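Local coordinates for 4-alpha-glucanotransferase (Aquifex aeolicus, PDB 1TZ7), which belongs to the amylomaltase (disproportionating enzyme) family of 4-alpha-glucanotransferases, enzymes built around a barrel of parallel strands wrapped by helices, at residues A[304-316]-A[327-339]. Sequence-based numbering, arbitrary orientation.
Sequences RLDHFRGFEAYWE and GRWVKAPGKTLFK
Tyr314 and Val330 pair through both backbone bonds, N to O at 2.9 Å each, while Glu316 and Arg328 exchange a second pair, so strands 313-318 and 328-331 form an antiparallel hairpin. A further bond, Ala332 N to Glu312 O, prolongs the pairing past the strand ends.

On the hairpin face shared with Ala313, the edge of Trp315 meets the face of Trp329, the planes 68° apart, while the Trp315 ring lies over the backbone of Gly327, whose lack of a side chain permits the approach. The other face of Trp329 receives the guanidinium of Arg309, an off-centre cation-pi contact with CZ 4.2 Å from the six-membered ring centroid; the wide indole suits a place between ring and cation. Beyond the hairpin, Phe338 turns its edge to the face of Phe311 (planes at 89°), and its CZ also touches Leu305 CD1 at 3.5 Å and Phe308. These flat and branched apolar groups suit a buried seam. On the opposite hairpin face, Val330 CB sits over the Tyr314 ring, 4.0 Å from its centroid.

Two salt bridges cross the contact, from exposed Lys331 and Arg328. Bent at chi2 (-86°), Glu312 offers OE1 through its syn lone pair to Lys331 NZ at 2.8 Å, while OE2 forms a salt bridge to NH2 of Arg309, whose NE is held by Phe357 O; one carboxylate thus serves two cations in a network. Extended, buried Glu316 sets OE2 2.6 Å from Arg328 NH1 in the other salt bridge; its OE1 accepts from Tyr314 OH and has Lys246 as second cation.

Strand 313-318 is flanked on its other side by strand 255-259, helix 360-368 packs on Arg309 and Glu312, and helix 278-283 touches Ala332 and Pro333. The hairpin is inserted between barrel strand 302-305 and helix 334-344, which leads to adjoining parallel strand 350-352.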
loop_
_atom_site.group_PDB
_atom_site.type_symbol
_atom_site.label_atom_id
_atom_site.label_comp_id
_atom_site.label_asym_id
_atom_site.label_seq_id
_atom_site.Cartn_x
_atom_site.Cartn_y
_atom_site.Cartn_z
ATOM N N ARG A 304 -0.602 -7.657 2.542
ATOM C CA ARG A 304 -0.896 -7.990 1.162
ATOM C C ARG A 304 0.376 -7.935 0.340
ATOM O O ARG A 304 1.037 -6.900 0.275
ATOM C CB ARG A 304 -1.934 -7.022 0.590
ATOM C CG ARG A 304 -2.685 -7.568 -0.611
ATOM C CD ARG A 304 -3.451 -6.517 -1.390
ATOM N NE ARG A 304 -2.663 -5.974 -2.492
ATOM C CZ ARG A 304 -3.154 -5.216 -3.465
ATOM N NH1 ARG A 304 -2.352 -4.768 -4.425
ATOM N NH2 ARG A 304 -4.448 -4.899 -3.482
ATOM N N LEU A 305 0.722 -9.057 -0.283
ATOM C CA LEU A 305 1.969 -9.170 -1.012
ATOM C C LEU A 305 1.771 -8.787 -2.470
ATOM O O LEU A 305 1.319 -9.598 -3.299
ATOM C CB LEU A 305 2.527 -10.584 -0.896
ATOM C CG LEU A 305 2.848 -11.038 0.544
ATOM C CD1 LEU A 305 3.267 -12.487 0.559
ATOM C CD2 LEU A 305 3.943 -10.154 1.173
ATOM N N ASP A 306 2.101 -7.540 -2.773
ATOM C CA ASP A 306 2.028 -7.010 -4.121
ATOM C C ASP A 306 2.865 -7.855 -5.102
ATOM O O ASP A 306 3.997 -8.218 -4.811
ATOM C CB ASP A 306 2.519 -5.560 -4.116
ATOM C CG ASP A 306 2.603 -4.968 -5.491
ATOM O OD1 ASP A 306 1.541 -4.777 -6.126
ATOM O OD2 ASP A 306 3.696 -4.646 -6.025
ATOM N N HIS A 307 2.281 -8.156 -6.260
ATOM C CA HIS A 307 2.943 -8.956 -7.290
ATOM C C HIS A 307 3.488 -10.283 -6.710
ATOM O O HIS A 307 4.668 -10.621 -6.888
ATOM C CB HIS A 307 4.075 -8.155 -7.958
ATOM C CG HIS A 307 4.543 -8.750 -9.246
ATOM N ND1 HIS A 307 3.671 -9.150 -10.238
ATOM C CD2 HIS A 307 5.787 -9.032 -9.703
ATOM C CE1 HIS A 307 4.358 -9.645 -11.253
ATOM N NE2 HIS A 307 5.644 -9.584 -10.955
ATOM N N PHE A 308 2.615 -11.021 -6.025
ATOM C CA PHE A 308 2.996 -12.271 -5.365
ATOM C C PHE A 308 3.700 -13.245 -6.326
ATOM O O PHE A 308 4.591 -13.971 -5.928
ATOM C CB PHE A 308 1.764 -12.950 -4.758
ATOM C CG PHE A 308 2.051 -14.286 -4.146
ATOM C CD1 PHE A 308 2.501 -14.382 -2.836
ATOM C CD2 PHE A 308 1.885 -15.458 -4.883
ATOM C CE1 PHE A 308 2.775 -15.617 -2.268
ATOM C CE2 PHE A 308 2.162 -16.703 -4.310
ATOM C CZ PHE A 308 2.604 -16.776 -3.006
ATOM N N ARG A 309 3.288 -13.248 -7.589
ATOM C CA ARG A 309 3.824 -14.200 -8.562
ATOM C C ARG A 309 5.343 -14.019 -8.758
ATOM O O ARG A 309 6.032 -14.935 -9.202
ATOM C CB ARG A 309 3.093 -14.063 -9.906
ATOM C CG ARG A 309 3.512 -12.846 -10.736
ATOM C CD ARG A 309 4.535 -13.152 -11.813
ATOM N NE ARG A 309 4.055 -14.167 -12.762
ATOM C CZ ARG A 309 4.579 -15.397 -12.890
ATOM N NH1 ARG A 309 4.072 -16.243 -13.772
ATOM N NH2 ARG A 309 5.604 -15.779 -12.133
ATOM N N GLY A 310 5.848 -12.832 -8.419
ATOM C CA GLY A 310 7.276 -12.553 -8.484
ATOM C C GLY A 310 8.134 -13.416 -7.553
ATOM O O GLY A 310 9.339 -13.529 -7.749
ATOM N N PHE A 311 7.511 -14.015 -6.537
ATOM C CA PHE A 311 8.228 -14.896 -5.611
ATOM C C PHE A 311 8.471 -16.275 -6.238
ATOM O O PHE A 311 9.346 -17.017 -5.801
ATOM C CB PHE A 311 7.451 -15.043 -4.301
ATOM C CG PHE A 311 7.364 -13.765 -3.495
ATOM C CD1 PHE A 311 6.132 -13.201 -3.193
ATOM C CD2 PHE A 311 8.515 -13.134 -3.037
ATOM C CE1 PHE A 311 6.049 -12.029 -2.453
ATOM C CE2 PHE A 311 8.433 -11.961 -2.299
ATOM C CZ PHE A 311 7.195 -11.412 -2.007
ATOM N N GLU A 312 7.694 -16.603 -7.267
ATOM C CA GLU A 312 7.930 -17.815 -8.060
ATOM C C GLU A 312 8.855 -17.523 -9.238
ATOM O O GLU A 312 9.811 -18.248 -9.477
ATOM C CB GLU A 312 6.597 -18.381 -8.573
ATOM C CG GLU A 312 6.710 -19.768 -9.207
ATOM C CD GLU A 312 7.077 -19.714 -10.688
ATOM O OE1 GLU A 312 7.827 -20.605 -11.154
ATOM O OE2 GLU A 312 6.619 -18.783 -11.381
ATOM N N ALA A 313 8.547 -16.462 -9.975
ATOM C CA ALA A 313 9.397 -16.003 -11.076
ATOM C C ALA A 313 9.077 -14.545 -11.407
ATOM O O ALA A 313 7.925 -14.125 -11.334
ATOM C CB ALA A 313 9.193 -16.885 -12.310
ATOM N N TYR A 314 10.102 -13.781 -11.770
ATOM C CA TYR A 314 9.931 -12.356 -12.037
ATOM C C TYR A 314 10.458 -11.975 -13.415
ATOM O O TYR A 314 11.397 -12.588 -13.931
ATOM C CB TYR A 314 10.627 -11.521 -10.956
ATOM C CG TYR A 314 12.132 -11.645 -10.945
ATOM C CD1 TYR A 314 12.928 -10.725 -11.617
ATOM C CD2 TYR A 314 12.761 -12.679 -10.252
ATOM C CE1 TYR A 314 14.305 -10.830 -11.607
ATOM C CE2 TYR A 314 14.139 -12.793 -10.236
ATOM C CZ TYR A 314 14.909 -11.865 -10.916
ATOM O OH TYR A 314 16.279 -11.970 -10.907
ATOM N N TRP A 315 9.845 -10.959 -14.004
ATOM C CA TRP A 315 10.233 -10.483 -15.317
ATOM C C TRP A 315 11.441 -9.544 -15.196
ATOM O O TRP A 315 11.399 -8.544 -14.475
ATOM C CB TRP A 315 9.057 -9.767 -15.984
ATOM C CG TRP A 315 9.286 -9.420 -17.429
ATOM C CD1 TRP A 315 9.453 -8.173 -17.953
ATOM C CD2 TRP A 315 9.358 -10.330 -18.534
ATOM N NE1 TRP A 315 9.628 -8.249 -19.313
ATOM C CE2 TRP A 315 9.576 -9.564 -19.697
ATOM C CE3 TRP A 315 9.263 -11.722 -18.661
ATOM C CZ2 TRP A 315 9.700 -10.139 -20.964
ATOM C CZ3 TRP A 315 9.389 -12.291 -19.929
ATOM C CH2 TRP A 315 9.604 -11.500 -21.055
ATOM N N GLU A 316 12.508 -9.885 -15.905
ATOM C CA GLU A 316 13.782 -9.184 -15.797
ATOM C C GLU A 316 14.214 -8.660 -17.179
ATOM O O GLU A 316 14.403 -9.439 -18.103
ATOM C CB GLU A 316 14.840 -10.145 -15.261
ATOM C CG GLU A 316 16.211 -9.540 -15.077
ATOM C CD GLU A 316 17.231 -10.558 -14.603
ATOM O OE1 GLU A 316 17.360 -10.751 -13.374
ATOM O OE2 GLU A 316 17.899 -11.167 -15.458
ATOM N N GLY A 327 12.672 -8.866 -22.214
ATOM C CA GLY A 327 13.014 -9.426 -20.919
ATOM C C GLY A 327 12.965 -10.945 -20.913
ATOM O O GLY A 327 12.931 -11.583 -21.967
ATOM N N ARG A 328 12.964 -11.521 -19.715
ATOM C CA ARG A 328 12.806 -12.963 -19.551
ATOM C C ARG A 328 12.327 -13.297 -18.148
ATOM O O ARG A 328 12.531 -12.532 -17.215
ATOM C CB ARG A 328 14.124 -13.681 -19.826
ATOM C CG ARG A 328 15.303 -13.166 -18.992
ATOM C CD ARG A 328 16.383 -14.225 -18.724
ATOM N NE ARG A 328 17.668 -13.692 -18.883
ATOM C CZ ARG A 328 18.525 -13.295 -17.944
ATOM N NH1 ARG A 328 18.342 -13.457 -16.628
ATOM N NH2 ARG A 328 19.640 -12.787 -18.376
ATOM N N TRP A 329 11.689 -14.447 -18.005
ATOM C CA TRP A 329 11.261 -14.919 -16.705
ATOM C C TRP A 329 12.429 -15.569 -15.971
ATOM O O TRP A 329 13.082 -16.464 -16.496
ATOM C CB TRP A 329 10.107 -15.907 -16.847
ATOM C CG TRP A 329 8.793 -15.246 -17.195
ATOM C CD1 TRP A 329 8.112 -15.342 -18.380
ATOM C CD2 TRP A 329 8.012 -14.392 -16.354
ATOM N NE1 TRP A 329 6.956 -14.598 -18.321
ATOM C CE2 TRP A 329 6.869 -14.005 -17.089
ATOM C CE3 TRP A 329 8.158 -13.908 -15.047
ATOM C CZ2 TRP A 329 5.885 -13.164 -16.561
ATOM C CZ3 TRP A 329 7.175 -13.071 -14.527
ATOM C CH2 TRP A 329 6.057 -12.710 -15.286
ATOM N N VAL A 330 12.686 -15.100 -14.755
ATOM C CA VAL A 330 13.754 -15.637 -13.925
ATOM C C VAL A 330 13.175 -16.193 -12.625
ATOM O O VAL A 330 12.472 -15.489 -11.897
ATOM C CB VAL A 330 14.792 -14.553 -13.580
ATOM C CG1 VAL A 330 15.924 -15.139 -12.736
ATOM C CG2 VAL A 330 15.344 -13.912 -14.857
ATOM N N LYS A 331 13.475 -17.458 -12.340
ATOM C CA LYS A 331 12.933 -18.132 -11.158
ATOM C C LYS A 331 13.484 -17.510 -9.881
ATOM O O LYS A 331 14.676 -17.240 -9.780
ATOM C CB LYS A 331 13.264 -19.632 -11.195
ATOM C CG LYS A 331 12.606 -20.392 -12.361
ATOM C CD LYS A 331 11.123 -20.649 -12.102
ATOM C CE LYS A 331 10.474 -21.414 -13.259
ATOM N NZ LYS A 331 9.119 -20.884 -13.599
ATOM N N ALA A 332 12.595 -17.274 -8.916
ATOM C CA ALA A 332 12.983 -16.830 -7.578
ATOM C C ALA A 332 12.690 -17.948 -6.555
ATOM O O ALA A 332 11.875 -18.822 -6.811
ATOM C CB ALA A 332 12.213 -15.553 -7.208
ATOM N N PRO A 333 13.357 -17.905 -5.402
ATOM C CA PRO A 333 13.292 -19.003 -4.430
ATOM C C PRO A 333 12.110 -18.866 -3.456
ATOM O O PRO A 333 12.314 -18.777 -2.251
ATOM C CB PRO A 333 14.618 -18.872 -3.687
ATOM C CG PRO A 333 14.895 -17.386 -3.680
ATOM C CD PRO A 333 14.229 -16.812 -4.935
ATOM N N GLY A 334 10.894 -18.855 -3.990
ATOM C CA GLY A 334 9.706 -18.599 -3.199
ATOM C C GLY A 334 9.451 -19.682 -2.168
ATOM O O GLY A 334 9.055 -19.389 -1.040
ATOM N N LYS A 335 9.676 -20.934 -2.554
ATOM C CA LYS A 335 9.465 -22.064 -1.650
ATOM C C LYS A 335 10.353 -21.943 -0.404
ATOM O O LYS A 335 9.892 -22.134 0.716
ATOM C CB LYS A 335 9.746 -23.390 -2.369
ATOM C CG LYS A 335 8.507 -24.014 -3.048
ATOM C CD LYS A 335 8.586 -23.928 -4.576
ATOM C CE LYS A 335 9.360 -25.098 -5.165
ATOM N NZ LYS A 335 8.502 -26.305 -5.321
ATOM N N THR A 336 11.624 -21.616 -0.613
ATOM C CA THR A 336 12.573 -21.476 0.495
ATOM C C THR A 336 12.265 -20.244 1.342
ATOM O O THR A 336 12.377 -20.283 2.563
ATOM C CB THR A 336 14.034 -21.403 -0.037
ATOM O OG1 THR A 336 14.036 -21.180 -1.447
ATOM C CG2 THR A 336 14.730 -22.731 0.117
ATOM N N LEU A 337 11.876 -19.155 0.684
ATOM C CA LEU A 337 11.588 -17.902 1.376
ATOM C C LEU A 337 10.398 -18.047 2.304
ATOM O O LEU A 337 10.439 -17.615 3.448
ATOM C CB LEU A 337 11.308 -16.781 0.365
ATOM C CG LEU A 337 10.661 -15.513 0.941
ATOM C CD1 LEU A 337 11.599 -14.829 1.904
ATOM C CD2 LEU A 337 10.247 -14.562 -0.170
ATOM N N PHE A 338 9.329 -18.642 1.809
ATOM C CA PHE A 338 8.093 -18.667 2.557
ATOM C C PHE A 338 8.104 -19.759 3.633
ATOM O O PHE A 338 7.421 -19.638 4.635
ATOM C CB PHE A 338 6.895 -18.813 1.624
ATOM C CG PHE A 338 6.435 -17.509 1.040
ATOM C CD1 PHE A 338 6.721 -17.181 -0.275
ATOM C CD2 PHE A 338 5.735 -16.598 1.813
ATOM C CE1 PHE A 338 6.305 -15.973 -0.804
ATOM C CE2 PHE A 338 5.322 -15.396 1.286
ATOM C CZ PHE A 338 5.607 -15.084 -0.021
ATOM N N LYS A 339 8.900 -20.807 3.425
ATOM C CA LYS A 339 9.127 -21.812 4.473
ATOM C C LYS A 339 9.736 -21.151 5.710
ATOM O O LYS A 339 9.330 -21.432 6.841
ATOM C CB LYS A 339 10.049 -22.927 3.971
ATOM C CG LYS A 339 10.226 -24.090 4.978
ATOM C CD LYS A 339 10.839 -25.326 4.321
ATOM C CE LYS A 339 10.693 -26.579 5.205
ATOM N NZ LYS A 339 10.442 -26.249 6.630
#